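Local coordinates for protein succinate-semialdehyde dehydrogenase (Streptococcus pyogenes MGAS1882, PDB 4OGD) that probably oxidises succinic semialdehyde to succinate, with NADP+ as the cofactor, as a member of the aldehyde dehydrogenase family, at residues Arg140-Asn150 and Glu437-Val447; Tyr252-Gln261 and Thr300-Ala308. All coordinates share one frame; numbering follows the deposited sequence.

Contact 1 of 2, residues Arg140-Asn150 and Glu437-Val447; sequences RVFAPNFIVGN and ELSELGFTSFV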
loop_
_atom_site.group_PDB
_atom_site.type_symbol
_atom_site.label_atom_id
_atom_site.label_comp_id
_atom_site.label_asym_id
_atom_site.label_seq_id
_atom_site.Cartn_x
_atom_site.Cartn_y
_atom_site.Cartn_z
ATOM N N ARG A 140 -10.751 -12.705 6.457
ATOM C CA ARG A 140 -9.544 -11.927 6.754
ATOM C C ARG A 140 -9.707 -10.464 6.387
ATOM O O ARG A 140 -9.126 -9.596 7.036
ATOM C CB ARG A 140 -8.310 -12.500 6.038
ATOM C CG ARG A 140 -7.766 -13.772 6.676
ATOM C CD ARG A 140 -6.275 -14.017 6.416
ATOM N NE ARG A 140 -5.819 -13.618 5.092
ATOM C CZ ARG A 140 -4.845 -14.226 4.413
ATOM N NH1 ARG A 140 -4.223 -15.287 4.917
ATOM N NH2 ARG A 140 -4.508 -13.783 3.213
ATOM N N VAL A 141 -10.483 -10.192 5.344
ATOM C CA VAL A 141 -10.679 -8.812 4.912
ATOM C C VAL A 141 -12.056 -8.256 5.242
ATOM O O VAL A 141 -12.179 -7.058 5.494
ATOM C CB VAL A 141 -10.359 -8.608 3.411
ATOM C CG1 VAL A 141 -8.894 -8.862 3.166
ATOM C CG2 VAL A 141 -11.200 -9.518 2.538
ATOM N N PHE A 142 -13.088 -9.104 5.263
ATOM C CA PHE A 142 -14.406 -8.608 5.638
ATOM C C PHE A 142 -14.440 -8.113 7.088
ATOM O O PHE A 142 -14.974 -7.034 7.360
ATOM C CB PHE A 142 -15.494 -9.666 5.418
ATOM C CG PHE A 142 -16.817 -9.277 6.007
ATOM C CD1 PHE A 142 -17.570 -8.265 5.428
ATOM C CD2 PHE A 142 -17.286 -9.892 7.159
ATOM C CE1 PHE A 142 -18.789 -7.879 5.981
ATOM C CE2 PHE A 142 -18.500 -9.501 7.721
ATOM C CZ PHE A 142 -19.245 -8.507 7.130
ATOM N N ALA A 143 -13.898 -8.900 8.016
ATOM C CA ALA A 143 -13.994 -8.542 9.436
ATOM C C ALA A 143 -13.434 -7.144 9.746
ATOM O O ALA A 143 -14.144 -6.314 10.322
ATOM C CB ALA A 143 -13.360 -9.616 10.339
ATOM N N PRO A 144 -12.175 -6.860 9.349
ATOM C CA PRO A 144 -11.682 -5.517 9.685
ATOM C C PRO A 144 -12.361 -4.385 8.905
ATOM O O PRO A 144 -12.615 -3.317 9.463
ATOM C CB PRO A 144 -10.188 -5.594 9.336
ATOM C CG PRO A 144 -10.105 -6.670 8.295
ATOM C CD PRO A 144 -11.123 -7.689 8.726
ATOM N N ASN A 145 -12.659 -4.597 7.630
ATOM C CA ASN A 145 -13.321 -3.547 6.875
ATOM C C ASN A 145 -14.741 -3.257 7.358
ATOM O O ASN A 145 -15.170 -2.105 7.391
ATOM C CB ASN A 145 -13.268 -3.835 5.371
ATOM C CG ASN A 145 -11.888 -3.553 4.787
ATOM O OD1 ASN A 145 -11.478 -2.398 4.678
ATOM N ND2 ASN A 145 -11.163 -4.610 4.426
ATOM N N PHE A 146 -15.462 -4.302 7.749
ATOM C CA PHE A 146 -16.806 -4.127 8.277
ATOM C C PHE A 146 -16.756 -3.300 9.560
ATOM O O PHE A 146 -17.558 -2.376 9.754
ATOM C CB PHE A 146 -17.426 -5.497 8.529
ATOM C CG PHE A 146 -18.828 -5.450 9.074
ATOM C CD1 PHE A 146 -19.849 -4.834 8.361
ATOM C CD2 PHE A 146 -19.127 -6.058 10.286
ATOM C CE1 PHE A 146 -21.144 -4.805 8.859
ATOM C CE2 PHE A 146 -20.419 -6.035 10.791
ATOM C CZ PHE A 146 -21.426 -5.405 10.076
ATOM N N ILE A 147 -15.800 -3.614 10.429
ATOM C CA ILE A 147 -15.638 -2.865 11.671
ATOM C C ILE A 147 -15.363 -1.358 11.444
ATOM O O ILE A 147 -16.020 -0.512 12.052
ATOM C CB ILE A 147 -14.572 -3.507 12.587
ATOM C CG1 ILE A 147 -15.091 -4.842 13.137
ATOM C CG2 ILE A 147 -14.200 -2.567 13.721
ATOM C CD1 ILE A 147 -16.403 -4.716 13.921
ATOM N N VAL A 148 -14.418 -1.020 10.568
ATOM C CA VAL A 148 -14.133 0.404 10.330
ATOM C C VAL A 148 -15.283 1.103 9.601
ATOM O O VAL A 148 -15.482 2.316 9.747
ATOM C CB VAL A 148 -12.793 0.649 9.595
ATOM C CG1 VAL A 148 -12.928 0.384 8.109
ATOM C CG2 VAL A 148 -12.334 2.093 9.811
ATOM N N GLY A 149 -16.061 0.336 8.841
ATOM C CA GLY A 149 -17.182 0.902 8.108
ATOM C C GLY A 149 -16.974 1.048 6.606
ATOM O O GLY A 149 -17.543 1.941 5.991
ATOM N N ASN A 150 -16.147 0.186 6.021
ATOM C CA ASN A 150 -16.001 0.110 4.565
ATOM C C ASN A 150 -16.867 -1.028 4.053
ATOM O O ASN A 150 -16.521 -2.200 4.268
ATOM C CB ASN A 150 -14.554 -0.218 4.158
ATOM C CG ASN A 150 -13.575 0.908 4.425
ATOM O OD1 ASN A 150 -13.929 2.077 4.424
ATOM N ND2 ASN A 150 -12.317 0.548 4.638
ATOM N N GLU A 437 -2.388 -8.970 6.271
ATOM C CA GLU A 437 -3.744 -9.222 6.752
ATOM C C GLU A 437 -3.695 -9.861 8.136
ATOM O O GLU A 437 -2.685 -10.458 8.510
ATOM C CB GLU A 437 -4.535 -10.072 5.743
ATOM C CG GLU A 437 -4.874 -9.269 4.483
ATOM C CD GLU A 437 -5.631 -10.040 3.416
ATOM O OE1 GLU A 437 -6.001 -11.223 3.626
ATOM O OE2 GLU A 437 -5.873 -9.439 2.346
ATOM N N LEU A 438 -4.788 -9.722 8.887
ATOM C CA LEU A 438 -4.849 -10.146 10.293
ATOM C C LEU A 438 -3.936 -9.307 11.201
ATOM O O LEU A 438 -3.147 -8.484 10.715
ATOM C CB LEU A 438 -4.616 -11.662 10.458
ATOM C CG LEU A 438 -5.634 -12.551 9.724
ATOM C CD1 LEU A 438 -5.284 -14.027 9.885
ATOM C CD2 LEU A 438 -7.065 -12.283 10.209
ATOM N N SER A 439 -4.066 -9.513 12.514
ATOM C CA SER A 439 -3.465 -8.643 13.541
ATOM C C SER A 439 -3.934 -7.197 13.391
ATOM O O SER A 439 -4.863 -6.911 12.628
ATOM C CB SER A 439 -1.926 -8.729 13.553
ATOM O OG SER A 439 -1.331 -7.889 12.570
ATOM N N GLU A 440 -3.309 -6.271 14.111
ATOM C CA GLU A 440 -3.683 -4.874 13.941
ATOM C C GLU A 440 -3.134 -4.333 12.623
ATOM O O GLU A 440 -3.672 -3.373 12.081
ATOM C CB GLU A 440 -3.228 -4.003 15.115
ATOM C CG GLU A 440 -3.883 -2.608 15.086
ATOM C CD GLU A 440 -3.576 -1.769 16.314
ATOM O OE1 GLU A 440 -2.788 -2.224 17.170
ATOM O OE2 GLU A 440 -4.133 -0.651 16.417
ATOM N N LEU A 441 -2.069 -4.947 12.111
ATOM C CA LEU A 441 -1.524 -4.522 10.821
ATOM C C LEU A 441 -2.566 -4.688 9.721
ATOM O O LEU A 441 -2.634 -3.891 8.786
ATOM C CB LEU A 441 -0.253 -5.300 10.469
ATOM C CG LEU A 441 0.953 -5.097 11.386
ATOM C CD1 LEU A 441 2.184 -5.837 10.858
ATOM C CD2 LEU A 441 1.264 -3.609 11.569
ATOM N N GLY A 442 -3.384 -5.725 9.840
ATOM C CA GLY A 442 -4.416 -5.984 8.849
ATOM C C GLY A 442 -5.694 -5.183 9.057
ATOM O O GLY A 442 -6.684 -5.394 8.350
ATOM N N PHE A 443 -5.684 -4.272 10.025
ATOM C CA PHE A 443 -6.846 -3.430 10.270
ATOM C C PHE A 443 -6.794 -2.114 9.486
ATOM O O PHE A 443 -7.837 -1.555 9.144
ATOM C CB PHE A 443 -6.997 -3.144 11.773
ATOM C CG PHE A 443 -8.259 -2.421 12.125
ATOM C CD1 PHE A 443 -9.464 -3.103 12.169
ATOM C CD2 PHE A 443 -8.241 -1.063 12.401
ATOM C CE1 PHE A 443 -10.632 -2.451 12.486
ATOM C CE2 PHE A 443 -9.411 -0.391 12.718
ATOM C CZ PHE A 443 -10.608 -1.090 12.760
ATOM N N THR A 444 -5.594 -1.616 9.196
ATOM C CA THR A 444 -5.473 -0.247 8.679
ATOM C C THR A 444 -5.284 -0.113 7.170
ATOM O O THR A 444 -5.116 0.998 6.674
ATOM C CB THR A 444 -4.346 0.512 9.379
ATOM O OG1 THR A 444 -3.157 -0.276 9.317
ATOM C CG2 THR A 444 -4.708 0.785 10.839
ATOM N N SER A 445 -5.337 -1.222 6.440
ATOM C CA SER A 445 -5.004 -1.192 5.017
ATOM C C SER A 445 -5.829 -0.191 4.227
ATOM O O SER A 445 -5.291 0.510 3.368
ATOM C CB SER A 445 -5.165 -2.572 4.391
ATOM O OG SER A 445 -4.281 -3.484 5.004
ATOM N N PHE A 446 -7.124 -0.122 4.520
ATOM C CA PHE A 446 -8.009 0.786 3.797
ATOM C C PHE A 446 -8.676 1.807 4.708
ATOM O O PHE A 446 -9.818 2.237 4.478
ATOM C CB PHE A 446 -9.003 -0.007 2.943
ATOM C CG PHE A 446 -8.329 -0.948 1.983
ATOM C CD1 PHE A 446 -7.724 -0.461 0.831
ATOM C CD2 PHE A 446 -8.258 -2.307 2.256
ATOM C CE1 PHE A 446 -7.095 -1.310 -0.047
ATOM C CE2 PHE A 446 -7.620 -3.176 1.380
ATOM C CZ PHE A 446 -7.032 -2.676 0.225
ATOM N N VAL A 447 -7.943 2.210 5.740
ATOM C CA VAL A 447 -8.404 3.296 6.596
ATOM C C VAL A 447 -7.692 4.583 6.229
ATOM O O VAL A 447 -6.537 4.573 5.783
ATOM C CB VAL A 447 -8.205 3.009 8.107
ATOM C CG1 VAL A 447 -8.706 1.617 8.473
ATOM C CG2 VAL A 447 -6.769 3.208 8.518
HETATM O O HOH W 1 -6.770 -8.174 7.477
HETATM O O HOH W 2 -10.399 -1.544 8.663
HETATM O O HOH W 3 -9.141 -1.525 6.176
#
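A salt bridge joins R140 to E437: NE (2.8 Å) and NH2 (3.0 Å) of R140 both hydrogen-bond to OE1 of E437. OE1 lies near the guanidinium plane, but the carboxylate is turned 77° against it. NE comes nearly along the C-O bond and NH2 from above the carboxylate plane. R140 CD also rests on L438 CD1. V141 sets CG1 close to the other oxygen, E437 OE2, at 3.2 Å. A water joins R140 O to L438 N and G442 O. P144 CB lies 3.8 Å from F443 CD1. N145 donates through ND2 to V141 O; its OD1 takes N150 ND2 and lies near a water that accepts from F446 N. I147 brings CG2 to the edge of the F443 ring, 3.8 Å from CE1. V148 CG1 stands between the backbone N and the carbonyl carbon (chi1 78°), leaving CG2 anti to the N and facing V447 CG1, 3.9 Å away. G149 ends helix 136-148 in a Schellman motif. N150 ND2 bonds to F446 O (3.0 Å) from above the carbonyl plane, while its OD1 accepts from T122 N. The helix belongs to a beta-alpha-beta crossover between parallel strands 124-128 and 152-155. Between salt bridge and N150, apolar contacts of F443 are interleaved with buried waters, one over its ring face. R140 probably offsets E437's charge; it also pairs weakly, at long range, with E229 and makes a cation-pi contact with F426.

Contact 2 of 2, residues Tyr252-Gln261 and Thr300-Ala308; sequences YFSRLYNAGQ and TTLAPLSSA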
loop_
_atom_site.group_PDB
_atom_site.type_symbol
_atom_site.label_atom_id
_atom_site.label_comp_id
_atom_site.label_asym_id
_atom_site.label_seq_id
_atom_site.Cartn_x
_atom_site.Cartn_y
_atom_site.Cartn_z
ATOM N N TYR A 252 3.555 -34.356 7.321
ATOM C CA TYR A 252 2.351 -34.604 6.531
ATOM C C TYR A 252 1.551 -33.313 6.382
ATOM O O TYR A 252 1.210 -32.904 5.273
ATOM C CB TYR A 252 1.483 -35.698 7.165
ATOM C CG TYR A 252 0.441 -36.236 6.212
ATOM C CD1 TYR A 252 0.670 -37.398 5.491
ATOM C CD2 TYR A 252 -0.761 -35.566 6.014
ATOM C CE1 TYR A 252 -0.276 -37.892 4.606
ATOM C CE2 TYR A 252 -1.709 -36.043 5.127
ATOM C CZ TYR A 252 -1.462 -37.207 4.430
ATOM O OH TYR A 252 -2.408 -37.683 3.551
ATOM N N PHE A 253 1.273 -32.665 7.506
ATOM C CA PHE A 253 0.584 -31.380 7.473
ATOM C C PHE A 253 1.330 -30.373 6.606
ATOM O O PHE A 253 0.722 -29.669 5.791
ATOM C CB PHE A 253 0.431 -30.804 8.881
ATOM C CG PHE A 253 0.070 -29.346 8.894
ATOM C CD1 PHE A 253 -1.244 -28.943 8.708
ATOM C CD2 PHE A 253 1.047 -28.374 9.064
ATOM C CE1 PHE A 253 -1.579 -27.597 8.697
ATOM C CE2 PHE A 253 0.721 -27.029 9.049
ATOM C CZ PHE A 253 -0.587 -26.639 8.869
ATOM N N SER A 254 2.643 -30.306 6.779
ATOM C CA SER A 254 3.411 -29.228 6.154
ATOM C C SER A 254 3.323 -29.180 4.642
ATOM O O SER A 254 3.360 -28.091 4.070
ATOM C CB SER A 254 4.872 -29.258 6.605
ATOM O OG SER A 254 4.947 -28.945 7.986
ATOM N N ARG A 255 3.206 -30.336 3.993
ATOM C CA ARG A 255 3.125 -30.354 2.531
ATOM C C ARG A 255 1.795 -30.855 1.969
ATOM O O ARG A 255 1.420 -30.491 0.853
ATOM C CB ARG A 255 4.291 -31.139 1.908
ATOM C CG ARG A 255 4.407 -30.971 0.382
ATOM C CD ARG A 255 4.400 -29.493 -0.021
ATOM N NE ARG A 255 4.643 -29.318 -1.450
ATOM C CZ ARG A 255 3.886 -28.588 -2.262
ATOM N NH1 ARG A 255 2.825 -27.942 -1.790
ATOM N NH2 ARG A 255 4.192 -28.497 -3.553
ATOM N N LEU A 256 1.076 -31.676 2.736
ATOM C CA LEU A 256 -0.115 -32.342 2.215
ATOM C C LEU A 256 -1.461 -31.812 2.723
ATOM O O LEU A 256 -2.507 -32.205 2.219
ATOM C CB LEU A 256 -0.020 -33.858 2.432
ATOM C CG LEU A 256 1.185 -34.522 1.761
ATOM C CD1 LEU A 256 1.164 -36.005 2.031
ATOM C CD2 LEU A 256 1.161 -34.278 0.266
ATOM N N TYR A 257 -1.434 -30.919 3.702
ATOM C CA TYR A 257 -2.659 -30.243 4.123
ATOM C C TYR A 257 -3.254 -29.513 2.922
ATOM O O TYR A 257 -2.523 -28.869 2.151
ATOM C CB TYR A 257 -2.343 -29.268 5.253
ATOM C CG TYR A 257 -3.490 -28.387 5.670
ATOM C CD1 TYR A 257 -3.669 -27.139 5.085
ATOM C CD2 TYR A 257 -4.370 -28.783 6.667
ATOM C CE1 TYR A 257 -4.696 -26.322 5.455
ATOM C CE2 TYR A 257 -5.417 -27.955 7.054
ATOM C CZ TYR A 257 -5.569 -26.728 6.436
ATOM O OH TYR A 257 -6.595 -25.878 6.778
ATOM N N ASN A 258 -4.568 -29.632 2.752
ATOM C CA ASN A 258 -5.284 -29.054 1.609
ATOM C C ASN A 258 -4.703 -29.530 0.279
ATOM O O ASN A 258 -4.691 -28.794 -0.710
ATOM C CB ASN A 258 -5.323 -27.516 1.695
ATOM C CG ASN A 258 -6.526 -26.908 0.973
ATOM O OD1 ASN A 258 -7.545 -27.567 0.748
ATOM N ND2 ASN A 258 -6.416 -25.627 0.626
ATOM N N ALA A 259 -4.206 -30.771 0.288
ATOM C CA ALA A 259 -3.544 -31.397 -0.857
ATOM C C ALA A 259 -2.417 -30.548 -1.434
ATOM O O ALA A 259 -2.126 -30.610 -2.629
ATOM C CB ALA A 259 -4.572 -31.778 -1.953
ATOM N N GLY A 260 -1.781 -29.756 -0.577
ATOM C CA GLY A 260 -0.649 -28.940 -0.990
ATOM C C GLY A 260 -1.038 -27.633 -1.650
ATOM O O GLY A 260 -0.166 -26.868 -2.065
ATOM N N GLN A 261 -2.341 -27.367 -1.729
ATOM C CA GLN A 261 -2.854 -26.188 -2.415
ATOM C C GLN A 261 -2.893 -24.994 -1.463
ATOM O O GLN A 261 -3.950 -24.411 -1.213
ATOM C CB GLN A 261 -4.250 -26.484 -2.957
ATOM C CG GLN A 261 -4.300 -27.735 -3.842
ATOM C CD GLN A 261 -5.721 -28.095 -4.231
ATOM O OE1 GLN A 261 -6.118 -27.955 -5.393
ATOM N NE2 GLN A 261 -6.504 -28.554 -3.258
ATOM N N THR A 300 -10.465 -40.252 5.210
ATOM C CA THR A 300 -9.716 -39.710 4.079
ATOM C C THR A 300 -8.719 -38.650 4.529
ATOM O O THR A 300 -9.074 -37.718 5.253
ATOM C CB THR A 300 -10.657 -39.126 3.027
ATOM O OG1 THR A 300 -11.563 -40.147 2.581
ATOM C CG2 THR A 300 -9.870 -38.592 1.838
ATOM N N THR A 301 -7.471 -38.799 4.103
ATOM C CA THR A 301 -6.419 -37.878 4.529
ATOM C C THR A 301 -5.741 -37.201 3.341
ATOM O O THR A 301 -4.747 -36.488 3.505
ATOM C CB THR A 301 -5.385 -38.568 5.447
ATOM O OG1 THR A 301 -4.777 -39.672 4.761
ATOM C CG2 THR A 301 -6.054 -39.074 6.713
ATOM N N LEU A 302 -6.281 -37.419 2.146
ATOM C CA LEU A 302 -5.845 -36.655 0.976
ATOM C C LEU A 302 -7.028 -36.376 0.053
ATOM O O LEU A 302 -7.662 -37.303 -0.460
ATOM C CB LEU A 302 -4.724 -37.372 0.211
ATOM C CG LEU A 302 -4.149 -36.538 -0.939
ATOM C CD1 LEU A 302 -3.374 -35.335 -0.405
ATOM C CD2 LEU A 302 -3.268 -37.380 -1.837
ATOM N N ALA A 303 -7.320 -35.093 -0.152
ATOM C CA ALA A 303 -8.438 -34.653 -0.978
ATOM C C ALA A 303 -8.062 -34.638 -2.458
ATOM O O ALA A 303 -6.878 -34.606 -2.800
ATOM C CB ALA A 303 -8.891 -33.250 -0.531
ATOM N N PRO A 304 -9.071 -34.683 -3.346
ATOM C CA PRO A 304 -8.784 -34.420 -4.758
ATOM C C PRO A 304 -8.445 -32.944 -4.912
ATOM O O PRO A 304 -8.850 -32.147 -4.057
ATOM C CB PRO A 304 -10.120 -34.710 -5.442
ATOM C CG PRO A 304 -11.150 -34.399 -4.381
ATOM C CD PRO A 304 -10.518 -34.827 -3.085
ATOM N N LEU A 305 -7.731 -32.577 -5.972
ATOM C CA LEU A 305 -7.478 -31.164 -6.239
ATOM C C LEU A 305 -8.770 -30.467 -6.662
ATOM O O LEU A 305 -9.774 -31.124 -6.959
ATOM C CB LEU A 305 -6.380 -30.982 -7.289
ATOM C CG LEU A 305 -5.019 -31.619 -6.990
ATOM C CD1 LEU A 305 -3.954 -31.077 -7.947
ATOM C CD2 LEU A 305 -4.602 -31.400 -5.551
ATOM N N SER A 306 -8.743 -29.139 -6.715
ATOM C CA SER A 306 -9.971 -28.351 -6.830
ATOM C C SER A 306 -10.632 -28.312 -8.208
ATOM O O SER A 306 -11.799 -27.925 -8.317
ATOM C CB SER A 306 -9.716 -26.919 -6.361
ATOM O OG SER A 306 -8.801 -26.280 -7.229
ATOM N N SER A 307 -9.904 -28.691 -9.259
ATOM C CA SER A 307 -10.480 -28.705 -10.604
ATOM C C SER A 307 -9.690 -29.631 -11.517
ATOM O O SER A 307 -8.586 -30.044 -11.186
ATOM C CB SER A 307 -10.514 -27.293 -11.202
ATOM O OG SER A 307 -9.206 -26.842 -11.537
ATOM N N ALA A 308 -10.254 -29.947 -12.678
ATOM C CA ALA A 308 -9.539 -30.768 -13.647
ATOM C C ALA A 308 -8.294 -30.038 -14.134
ATOM O O ALA A 308 -7.241 -30.654 -14.319
ATOM C CB ALA A 308 -10.445 -31.116 -14.814
HETATM O O HOH W 4 -4.362 -33.799 3.669
HETATM O O HOH W 5 -6.094 -33.057 1.494
HETATM O O HOH W 6 -9.250 -29.580 -3.088
#
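Two direct hydrogen bonds join the segments. Y252 OH donates to T301 O at 2.6 Å. The ring meets this oxygen edge-on, but the hydroxyl stands well above the carbonyl plane. CG of Y252 is anti to the backbone N (chi1 -165°), which sends the ring out from the helix to T301. In the second bond, S306 N donates to Q261 OE1 at 3.2 Å, in the carbonyl plane and on a lone pair. The other end of the amide is engaged too: Q261 NE2 gives one bond to N258 O (3.1 Å) and one to a water that donates to P304 O. Bonds at both ends fix the rotation of the amide.

Further waters bridge the backbones. One donates to L256 O and T301 O. Another accepts from A303 N and, weakly, from A259 N.

The apolar part centres on A259. Its CB touches L305 CD2 at 3.6 Å and L302 CD1 at 4.1 Å. L305 CD2 also lies against Q261 CD, at 3.7 Å.

In aldehyde dehydrogenases the nucleophilic cysteine closely follows a Gly-Gln pair like G260-Q261, so this turn probably borders the active site.

The contact packs the end of helix 244-256 against the loop before helix 308-323, where S307 is the N-cap and bonds to A310 N. N258, A259 and G260 all have positive phi, so the chain turns sharply as it leaves the helix. Helix 276-288 lies alongside: V286 touches Y252, and F287 touches L256. Beyond Q261 the chain runs on to strand 268-272.

Contact 1 and contact 2 lie on opposite sides of the chain's centre. Their centres are 29 Å apart and their nearest atoms about 11 Å, so they do not touch. Both segments of contact 2 fall in the 286 residues between the two segments of contact 1. The loop containing N132 is a link between them: it leads into helix 136-148 of contact 1, and N132 bonds to N258 and Q261 of contact 2. In aldehyde dehydrogenases an asparagine in this setting helps form the oxyanion hole. Contact 2 is therefore probably the nearer to the chemistry, while contact 1 belongs to the Rossmann-type sheet region.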